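Local coordinates for DUF4875 domain-containing protein (Desulfovibrio piger, PDB 4LG3), which is of unknown function, an uncharacterised member of the DUF4875 family in the CamS-like clan, at residues A118-L123 / N170-E175. Numbering follows the deposited sequence.
Sequences ATPRGL and NPVFPE
One face of the Arg-121 guanidinium rests on Val-172, whose CG2 lies 3.4 Å above the plane, displaced toward the rim of the group near NH2. An extended chain from CG to NE carries the guanidinium across the valine, and its flat surface can accept a methyl while NH1 and NH2 bond to other groups. NH1 donates a bent bond to Gly-122 O, tilted 27° from the guanidinium plane, and also forms a salt bridge with Glu-127 of helix 125-137. The branched Val-172 serves three neighbours at once: with CG1 anti to the backbone N (chi1 169°), that methyl packs 3.4 Å from CD of Pro-120 and also reaches CB of Thr-119, while CG2 is left for the arginine. Beyond it, Leu-123 crosses the Pro-171 ring at about a right angle, CD2 lying 3.8 Å from CG of the proline.

At the other end the two loops converge into the mixed beta sheet, where Ala-118 and Glu-175 form an antiparallel hydrogen-bonded pair joining strand 113-118 to the short strand 175-176. Ala-118 N donates to Glu-175 O at 2.8 Å, and Glu-175 N returns a bond to Ala-118 O from above the carbonyl plane. The small side chain of Ala-118 suits its buried place beside Phe-177, whereas Glu-175 extends its carboxylate to a salt bridge with Lys-53. Next to this pair, Thr-119 lays CG2 against Pro-174, 3.6 Å from its CA.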
# COMPACT_ATOMS: atom_id res chain seq x y z
N ALA A 118 1.81 -6.21 -6.76
CA ALA A 118 3.01 -5.53 -6.27
C ALA A 118 3.55 -4.64 -7.37
O ALA A 118 3.47 -5.00 -8.55
CB ALA A 118 4.07 -6.53 -5.81
N THR A 119 4.02 -3.45 -7.00
CA THR A 119 4.62 -2.51 -7.95
C THR A 119 6.03 -3.03 -8.30
O THR A 119 6.63 -3.73 -7.48
CB THR A 119 4.65 -1.08 -7.36
OG1 THR A 119 5.24 -1.12 -6.07
CG2 THR A 119 3.29 -0.43 -7.29
N PRO A 120 6.62 -2.70 -9.48
CA PRO A 120 7.98 -3.23 -9.78
C PRO A 120 9.07 -2.75 -8.81
O PRO A 120 10.13 -3.35 -8.75
CB PRO A 120 8.25 -2.76 -11.21
CG PRO A 120 7.25 -1.69 -11.49
CD PRO A 120 6.06 -1.93 -10.61
N ARG A 121 8.79 -1.69 -8.03
CA ARG A 121 9.68 -1.05 -7.03
C ARG A 121 8.89 -0.16 -6.09
O ARG A 121 7.74 0.17 -6.40
CB ARG A 121 10.76 -0.20 -7.73
CG ARG A 121 10.20 0.92 -8.61
CD ARG A 121 11.23 2.00 -8.89
NE ARG A 121 10.72 3.06 -9.76
CZ ARG A 121 10.27 4.24 -9.33
NH1 ARG A 121 10.25 4.52 -8.04
NH2 ARG A 121 9.86 5.15 -10.20
N GLY A 122 9.53 0.29 -5.01
CA GLY A 122 8.95 1.29 -4.11
C GLY A 122 9.22 2.68 -4.65
O GLY A 122 9.65 2.83 -5.80
N LEU A 123 9.00 3.73 -3.85
CA LEU A 123 9.16 5.10 -4.37
C LEU A 123 10.34 5.84 -3.77
O LEU A 123 10.79 5.54 -2.66
CB LEU A 123 7.85 5.92 -4.13
CG LEU A 123 6.48 5.28 -4.50
CD1 LEU A 123 5.36 6.28 -4.36
CD2 LEU A 123 6.45 4.72 -5.94
N ASN A 170 0.69 8.92 -8.79
CA ASN A 170 1.02 7.52 -8.99
C ASN A 170 2.14 7.37 -10.06
O ASN A 170 1.85 7.20 -11.25
CB ASN A 170 -0.25 6.73 -9.37
CG ASN A 170 -0.32 5.34 -8.76
OD1 ASN A 170 0.70 4.66 -8.54
ND2 ASN A 170 -1.53 4.90 -8.49
N PRO A 171 3.44 7.42 -9.62
CA PRO A 171 4.54 7.25 -10.58
C PRO A 171 4.73 5.82 -11.06
O PRO A 171 5.46 5.61 -12.01
CB PRO A 171 5.78 7.69 -9.77
CG PRO A 171 5.44 7.49 -8.38
CD PRO A 171 3.94 7.59 -8.24
N VAL A 172 4.14 4.84 -10.36
CA VAL A 172 4.33 3.41 -10.63
C VAL A 172 3.07 2.67 -10.19
O VAL A 172 2.80 2.57 -8.99
CB VAL A 172 5.60 2.84 -9.90
CG1 VAL A 172 5.64 1.33 -9.96
CG2 VAL A 172 6.90 3.41 -10.46
N PHE A 173 2.37 2.09 -11.15
CA PHE A 173 1.16 1.29 -10.96
C PHE A 173 1.50 -0.16 -10.52
O PHE A 173 2.53 -0.73 -10.93
CB PHE A 173 0.30 1.27 -12.26
CG PHE A 173 -0.54 2.52 -12.44
CD1 PHE A 173 -1.54 2.85 -11.51
CD2 PHE A 173 -0.34 3.37 -13.52
CE1 PHE A 173 -2.31 4.01 -11.67
CE2 PHE A 173 -1.10 4.54 -13.67
CZ PHE A 173 -2.08 4.85 -12.74
N PRO A 174 0.59 -0.80 -9.76
CA PRO A 174 0.85 -2.19 -9.35
C PRO A 174 0.71 -3.15 -10.51
O PRO A 174 0.10 -2.82 -11.52
CB PRO A 174 -0.23 -2.45 -8.26
CG PRO A 174 -0.74 -1.06 -7.88
CD PRO A 174 -0.67 -0.30 -9.17
N GLU A 175 1.32 -4.30 -10.39
CA GLU A 175 1.24 -5.40 -11.35
C GLU A 175 0.80 -6.64 -10.61
O GLU A 175 1.13 -6.73 -9.42
CB GLU A 175 2.63 -5.72 -11.98
CG GLU A 175 3.38 -4.60 -12.66
CD GLU A 175 4.73 -5.07 -13.17
OE1 GLU A 175 5.25 -6.08 -12.63
OE2 GLU A 175 5.23 -4.48 -14.15